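Local coordinates for protein putative oxidoreductase with NAD(P)-binding Rossmann-fold domain (PDB 3UUW) that is probably an NAD(P)-dependent oxidoreductase of the Gfo/Idh/MocA family, with a nucleotide-binding Rossmann domain joined to a C-terminal domain built on a large mixed sheet, at residues Ile165-Leu176 and Lys295-Ile304. Residues are numbered along the deposited sequence; the frame is centred on the assembly and turned at random.
Sequences IDDYIHVIDTAL and KAQRLLEKII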
ATOM      1  N   ILE A 165      -8.110  25.853 -18.909  0.50 23.57           N
ATOM      2  CA  ILE A 165      -9.503  26.173 -18.631  0.50 24.41           C
ATOM      3  C   ILE A 165     -10.392  24.938 -18.516  0.50 24.96           C
ATOM      4  O   ILE A 165     -11.365  24.934 -17.765  0.50 25.20           O
ATOM      5  CB  ILE A 165     -10.077  27.099 -19.736  0.50 25.57           C
ATOM      6  CG1 ILE A 165      -9.326  28.430 -19.759  0.50 26.43           C
ATOM      7  CG2 ILE A 165     -11.538  27.370 -19.484  0.50 26.51           C
ATOM      8  CD1 ILE A 165      -9.503  29.233 -18.488  0.50 25.98           C
ATOM      9  N   ASP A 166     -10.021  23.891 -19.244  1.00 26.13           N
ATOM     10  CA  ASP A 166     -10.793  22.652 -19.344  1.00 27.54           C
ATOM     11  C   ASP A 166     -10.487  21.652 -18.237  1.00 27.08           C
ATOM     12  O   ASP A 166     -11.386  20.951 -17.773  1.00 27.93           O
ATOM     13  CB  ASP A 166     -10.499  21.988 -20.694  1.00 30.54           C
ATOM     14  CG  ASP A 166     -11.417  20.819 -20.991  1.00 35.73           C
ATOM     15  OD1 ASP A 166     -12.655  20.971 -20.857  1.00 39.49           O
ATOM     16  OD2 ASP A 166     -10.896  19.753 -21.391  1.00 41.46           O
ATOM     17  N   ASP A 167      -9.223  21.573 -17.822  1.00 25.69           N
ATOM     18  CA  ASP A 167      -8.818  20.557 -16.860  1.00 25.25           C
ATOM     19  C   ASP A 167      -8.096  21.086 -15.628  1.00 21.69           C
ATOM     20  O   ASP A 167      -8.442  20.711 -14.513  1.00 22.55           O
ATOM     21  CB  ASP A 167      -7.977  19.495 -17.540  1.00 25.74           C
ATOM     22  CG  ASP A 167      -7.962  18.175 -16.767  1.00 30.53           C
ATOM     23  OD1 ASP A 167      -8.661  18.055 -15.730  1.00 38.67           O
ATOM     24  OD2 ASP A 167      -7.244  17.250 -17.197  1.00 38.67           O
ATOM     25  N   TYR A 168      -7.113  21.966 -15.800  1.00 19.67           N
ATOM     26  CA  TYR A 168      -6.421  22.524 -14.637  1.00 16.64           C
ATOM     27  C   TYR A 168      -7.394  23.299 -13.749  1.00 17.65           C
ATOM     28  O   TYR A 168      -7.151  23.458 -12.552  1.00 18.12           O
ATOM     29  CB  TYR A 168      -5.297  23.438 -15.062  1.00 17.66           C
ATOM     30  CG  TYR A 168      -4.321  23.867 -13.987  1.00 15.16           C
ATOM     31  CD1 TYR A 168      -3.677  22.935 -13.163  1.00 17.13           C
ATOM     32  CD2 TYR A 168      -3.962  25.185 -13.863  1.00 15.64           C
ATOM     33  CE1 TYR A 168      -2.731  23.342 -12.200  1.00 15.57           C
ATOM     34  CE2 TYR A 168      -3.019  25.610 -12.888  1.00 15.22           C
ATOM     35  CZ  TYR A 168      -2.396  24.680 -12.082  1.00 16.28           C
ATOM     36  OH  TYR A 168      -1.453  25.112 -11.161  1.00 16.74           O
ATOM     37  N   ILE A 169      -8.502  23.737 -14.333  1.00 18.22           N
ATOM     38  CA  ILE A 169      -9.522  24.476 -13.596  1.00 18.01           C
ATOM     39  C   ILE A 169     -10.032  23.651 -12.416  1.00 17.55           C
ATOM     40  O   ILE A 169     -10.395  24.215 -11.377  1.00 17.53           O
ATOM     41  CB  ILE A 169     -10.695  24.924 -14.520  1.00 18.66           C
ATOM     42  CG1 ILE A 169     -11.562  25.992 -13.840  1.00 18.37           C
ATOM     43  CG2 ILE A 169     -11.546  23.717 -14.951  1.00 22.06           C
ATOM     44  CD1 ILE A 169     -12.568  26.619 -14.799  1.00 20.09           C
ATOM     45  N   HIS A 170     -10.079  22.330 -12.568  1.00 17.99           N
ATOM     46  CA  HIS A 170     -10.502  21.474 -11.457  1.00 18.36           C
ATOM     47  C   HIS A 170      -9.553  21.547 -10.272  1.00 17.66           C
ATOM     48  O   HIS A 170      -9.999  21.551  -9.123  1.00 17.97           O
ATOM     49  CB  HIS A 170     -10.635  20.014 -11.875  1.00 18.98           C
ATOM     50  CG  HIS A 170     -11.853  19.726 -12.685  1.00 21.51           C
ATOM     51  ND1 HIS A 170     -13.133  19.925 -12.210  1.00 26.09           N
ATOM     52  CD2 HIS A 170     -11.986  19.207 -13.928  1.00 26.64           C
ATOM     53  CE1 HIS A 170     -14.002  19.561 -13.137  1.00 30.79           C
ATOM     54  NE2 HIS A 170     -13.330  19.112 -14.187  1.00 28.31           N
ATOM     55  N   VAL A 171      -8.261  21.604 -10.560  1.00 16.26           N
ATOM     56  CA  VAL A 171      -7.232  21.711  -9.529  1.00 16.14           C
ATOM     57  C   VAL A 171      -7.345  23.060  -8.797  1.00 15.40           C
ATOM     58  O   VAL A 171      -7.377  23.126  -7.547  1.00 15.94           O
ATOM     59  CB  VAL A 171      -5.824  21.482 -10.145  1.00 16.94           C
ATOM     60  CG1 VAL A 171      -4.734  21.675  -9.090  1.00 17.85           C
ATOM     61  CG2 VAL A 171      -5.721  20.078 -10.748  1.00 17.72           C
ATOM     62  N   ILE A 172      -7.421  24.137  -9.574  1.00 15.27           N
ATOM     63  CA  ILE A 172      -7.538  25.505  -9.034  1.00 15.89           C
ATOM     64  C   ILE A 172      -8.840  25.658  -8.262  1.00 15.39           C
ATOM     65  O   ILE A 172      -8.840  26.181  -7.159  1.00 14.98           O
ATOM     66  CB  ILE A 172      -7.425  26.550 -10.139  1.00 16.45           C
ATOM     67  CG1 ILE A 172      -6.039  26.482 -10.785  1.00 16.91           C
ATOM     68  CG2 ILE A 172      -7.700  27.994  -9.617  1.00 17.41           C
ATOM     69  CD1 ILE A 172      -4.852  26.576  -9.794  1.00 16.54           C
ATOM     70  N   ASP A 173      -9.956  25.197  -8.818  1.00 15.89           N
ATOM     71  CA  ASP A 173     -11.209  25.344  -8.081  1.00 15.48           C
ATOM     72  C   ASP A 173     -11.184  24.593  -6.745  1.00 15.35           C
ATOM     73  O   ASP A 173     -11.659  25.097  -5.729  1.00 15.72           O
ATOM     74  CB  ASP A 173     -12.415  24.858  -8.877  1.00 15.43           C
ATOM     75  CG  ASP A 173     -13.720  25.199  -8.176  1.00 18.26           C
ATOM     76  OD1 ASP A 173     -14.107  26.394  -8.208  1.00 19.36           O
ATOM     77  OD2 ASP A 173     -14.322  24.290  -7.564  1.00 18.46           O
ATOM     78  N   THR A 174     -10.653  23.378  -6.753  1.00 15.57           N
ATOM     79  CA  THR A 174     -10.579  22.597  -5.511  1.00 15.21           C
ATOM     80  C   THR A 174      -9.693  23.324  -4.487  1.00 15.45           C
ATOM     81  O   THR A 174     -10.020  23.396  -3.296  1.00 15.87           O
ATOM     82  CB  THR A 174     -10.101  21.184  -5.786  1.00 16.10           C
ATOM     83  OG1 THR A 174     -10.965  20.566  -6.743  1.00 15.51           O
ATOM     84  CG2 THR A 174     -10.057  20.368  -4.493  1.00 16.09           C
ATOM     85  N   ALA A 175      -8.585  23.890  -4.965  1.00 16.07           N
ATOM     86  CA  ALA A 175      -7.685  24.669  -4.130  1.00 16.33           C
ATOM     87  C   ALA A 175      -8.408  25.839  -3.452  1.00 17.60           C
ATOM     88  O   ALA A 175      -8.267  26.039  -2.250  1.00 18.70           O
ATOM     89  CB  ALA A 175      -6.497  25.177  -4.950  1.00 17.55           C
ATOM     90  N   LEU A 176      -9.163  26.609  -4.230  1.00 18.83           N
ATOM     91  CA  LEU A 176      -9.812  27.791  -3.719  1.00 19.15           C
ATOM     92  C   LEU A 176     -10.925  27.399  -2.735  1.00 19.34           C
ATOM     93  O   LEU A 176     -11.144  28.088  -1.735  1.00 20.70           O
ATOM     94  CB  LEU A 176     -10.335  28.669  -4.863  1.00 20.50           C
ATOM     95  CG  LEU A 176      -9.272  29.268  -5.813  1.00 22.73           C
ATOM     96  CD1 LEU A 176      -9.954  30.096  -6.866  1.00 23.02           C
ATOM     97  CD2 LEU A 176      -8.251  30.092  -5.061  1.00 22.62           C
ATOM     98  N   LYS A 295     -14.609  32.064 -10.309  1.00 18.13           N
ATOM     99  CA  LYS A 295     -13.410  32.555  -9.635  1.00 18.76           C
ATOM    100  C   LYS A 295     -12.145  31.792 -10.031  1.00 18.33           C
ATOM    101  O   LYS A 295     -11.094  32.402 -10.180  1.00 18.40           O
ATOM    102  CB  LYS A 295     -13.580  32.625  -8.128  1.00 22.20           C
ATOM    103  CG  LYS A 295     -13.750  31.391  -7.390  1.00 25.07           C
ATOM    104  CD  LYS A 295     -13.675  31.803  -5.883  1.00 30.20           C
ATOM    105  CE  LYS A 295     -13.772  30.675  -4.950  1.00 35.41           C
ATOM    106  NZ  LYS A 295     -13.833  31.211  -3.546  1.00 35.90           N
ATOM    107  N   ALA A 296     -12.242  30.466 -10.185  1.00 16.98           N
ATOM    108  CA  ALA A 296     -11.097  29.687 -10.649  1.00 15.49           C
ATOM    109  C   ALA A 296     -10.734  30.111 -12.089  1.00 16.99           C
ATOM    110  O   ALA A 296      -9.551  30.302 -12.437  1.00 17.42           O
ATOM    111  CB  ALA A 296     -11.394  28.185 -10.587  1.00 15.05           C
ATOM    112  N   GLN A 297     -11.751  30.290 -12.927  1.00 16.19           N
ATOM    113  CA  GLN A 297     -11.516  30.700 -14.307  1.00 16.70           C
ATOM    114  C   GLN A 297     -10.851  32.078 -14.405  1.00 16.09           C
ATOM    115  O   GLN A 297      -9.972  32.289 -15.237  1.00 18.31           O
ATOM    116  CB  GLN A 297     -12.814  30.688 -15.093  1.00 16.56           C
ATOM    117  CG  GLN A 297     -12.611  30.811 -16.595  1.00 17.43           C
ATOM    118  CD  GLN A 297     -13.924  30.766 -17.343  1.00 17.98           C
ATOM    119  OE1 GLN A 297     -14.993  30.657 -16.730  1.00 17.36           O
ATOM    120  NE2 GLN A 297     -13.853  30.875 -18.668  1.00 17.98           N
ATOM    121  N   ARG A 298     -11.259  32.977 -13.522  1.00 16.75           N
ATOM    122  CA  ARG A 298     -10.694  34.315 -13.454  1.00 17.27           C
ATOM    123  C   ARG A 298      -9.205  34.224 -13.140  1.00 18.38           C
ATOM    124  O   ARG A 298      -8.395  34.904 -13.766  1.00 19.77           O
ATOM    125  CB  ARG A 298     -11.435  35.145 -12.397  1.00 16.84           C
ATOM    126  CG  ARG A 298     -11.096  36.585 -12.401  1.00 19.40           C
ATOM    127  CD  ARG A 298     -11.731  37.301 -11.193  1.00 23.39           C
ATOM    128  NE  ARG A 298     -13.189  37.261 -11.221  1.00 22.10           N
ATOM    129  CZ  ARG A 298     -13.963  37.978 -12.041  1.00 23.08           C
ATOM    130  NH1 ARG A 298     -13.436  38.818 -12.928  1.00 24.35           N
ATOM    131  NH2 ARG A 298     -15.285  37.859 -11.962  1.00 24.30           N
ATOM    132  N   LEU A 299      -8.830  33.352 -12.210  1.00 18.33           N
ATOM    133  CA  LEU A 299      -7.439  33.202 -11.864  1.00 19.34           C
ATOM    134  C   LEU A 299      -6.675  32.647 -13.054  1.00 18.55           C
ATOM    135  O   LEU A 299      -5.576  33.108 -13.370  1.00 20.72           O
ATOM    136  CB  LEU A 299      -7.294  32.303 -10.635  1.00 19.92           C
ATOM    137  CG  LEU A 299      -5.893  32.062 -10.091  1.00 22.43           C
ATOM    138  CD1 LEU A 299      -5.148  33.377  -9.961  1.00 25.72           C
ATOM    139  CD2 LEU A 299      -6.003  31.353  -8.746  1.00 24.14           C
ATOM    140  N   LEU A 300      -7.268  31.684 -13.751  1.00 18.40           N
ATOM    141  CA  LEU A 300      -6.630  31.107 -14.945  1.00 18.62           C
ATOM    142  C   LEU A 300      -6.460  32.099 -16.097  1.00 20.93           C
ATOM    143  O   LEU A 300      -5.452  32.058 -16.804  1.00 21.30           O
ATOM    144  CB  LEU A 300      -7.383  29.867 -15.419  1.00 19.07           C
ATOM    145  CG  LEU A 300      -7.287  28.670 -14.467  1.00 22.12           C
ATOM    146  CD1 LEU A 300      -8.190  27.539 -14.918  1.00 24.80           C
ATOM    147  CD2 LEU A 300      -5.841  28.204 -14.365  1.00 24.17           C
ATOM    148  N   GLU A 301      -7.426  32.997 -16.281  1.00 20.65           N
ATOM    149  CA  GLU A 301      -7.305  34.033 -17.307  1.00 22.27           C
ATOM    150  C   GLU A 301      -6.129  34.956 -16.998  1.00 23.82           C
ATOM    151  O   GLU A 301      -5.395  35.362 -17.891  1.00 24.64           O
ATOM    152  CB  GLU A 301      -8.622  34.820 -17.463  1.00 21.83           C
ATOM    153  CG  GLU A 301      -9.689  34.055 -18.220  1.00 22.05           C
ATOM    154  CD  GLU A 301     -10.858  34.938 -18.728  1.00 26.34           C
ATOM    155  OE1 GLU A 301     -10.877  36.170 -18.496  1.00 27.33           O
ATOM    156  OE2 GLU A 301     -11.752  34.385 -19.391  1.00 24.86           O
ATOM    157  N   LYS A 302      -5.935  35.263 -15.725  1.00 24.33           N
ATOM    158  CA  LYS A 302      -4.796  36.079 -15.298  1.00 26.70           C
ATOM    159  C   LYS A 302      -3.475  35.359 -15.632  1.00 27.28           C
ATOM    160  O   LYS A 302      -2.537  35.957 -16.168  1.00 28.76           O
ATOM    161  CB  LYS A 302      -4.975  36.389 -13.821  1.00 27.75           C
ATOM    162  CG  LYS A 302      -3.976  37.317 -13.142  1.00 34.21           C
ATOM    163  CD  LYS A 302      -4.716  38.112 -12.042  1.00 38.72           C
ATOM    164  CE  LYS A 302      -3.952  38.190 -10.749  1.00 41.72           C
ATOM    165  NZ  LYS A 302      -4.133  36.908  -9.999  1.00 43.48           N
ATOM    166  N   ILE A 303      -3.426  34.057 -15.359  1.00 25.71           N
ATOM    167  CA  ILE A 303      -2.263  33.254 -15.683  1.00 26.10           C
ATOM    168  C   ILE A 303      -2.026  33.216 -17.203  1.00 26.30           C
ATOM    169  O   ILE A 303      -0.900  33.448 -17.686  1.00 26.67           O
ATOM    170  CB  ILE A 303      -2.451  31.827 -15.139  1.00 25.26           C
ATOM    171  CG1 ILE A 303      -2.433  31.838 -13.616  1.00 24.41           C
ATOM    172  CG2 ILE A 303      -1.392  30.908 -15.668  1.00 26.93           C
ATOM    173  CD1 ILE A 303      -2.990  30.569 -13.017  1.00 23.56           C
ATOM    174  N   ILE A 304      -3.079  32.921 -17.957  1.00 25.97           N
ATOM    175  CA  ILE A 304      -2.999  32.874 -19.414  1.00 27.38           C
ATOM    176  C   ILE A 304      -2.531  34.225 -20.002  1.00 28.92           C
ATOM    177  O   ILE A 304      -1.664  34.266 -20.888  1.00 29.25           O
ATOM    178  CB  ILE A 304      -4.345  32.455 -20.029  1.00 27.27           C
ATOM    179  CG1 ILE A 304      -4.628  30.977 -19.708  1.00 25.93           C
ATOM    180  CG2 ILE A 304      -4.330  32.677 -21.552  1.00 28.84           C
ATOM    181  CD1 ILE A 304      -6.081  30.562 -19.870  1.00 27.27           C
TER
HETATM  182  O   HOH W   1     -14.600  28.671  -9.625  1.00 18.82           O
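In one of its two modelled conformers, hence less certainly, Ile165 reaches over to the later turns of helix 295-304, CD1 against Leu300 CB, while Ile304 CD1 meets the same branch at about a right angle. One turn on, Tyr168 offers the edge of its ring: Leu300 CD2 sits near the ring plane, 3.6 Å from Tyr168 CD2. The phenol oxygen is hydrogen-bonded to Thr214 and His203, outside the two segments. Ile169 takes the other methyl of the same leucine, its CB 3.6 Å from Leu300 CD1. Because its CG1 is anti to the backbone N (chi1 -165°), that branch also runs on to Ala296 CB, and its CD1 touches Gln297 CB. Ile172 closes the group, with CG1 beside Leu300 CD2 and CG2 wedged between Ala296 CB and Leu299 CD2. Leu300 is thus a knob in a hole made by Ile165, Tyr168, Ile169 and Ile172.

At Asp173 the helices come close, its CA only 5.0 Å from Ala296 CA, a spacing the small alanine side chain permits. Here a water bridges the two: it donates to Asp173 OD1 (2.7 Å) and accepts from Ala296 N (3.0 Å), giving a first-turn amide of the second helix a partner. Arg127 forms a salt bridge with the same carboxylate oxygen. Leu176 lays CB against Lys295 CE (4.0 Å) and CD1 against Ala296 CA, sliding in the opposite direction past the extended chain of Lys295, whose amine pairs with Glu292.

The axes of segments 165-176 and 295-304 approach to 8.8 Å, with 118° between their N-to-C directions. Val171 and Ala175 settle helix 160-179 on strands 142-150 and 211-217 of the mixed sheet, whereas Leu299 and Ile303 bring helix 295-305 onto one of its outermost strands, 184-192.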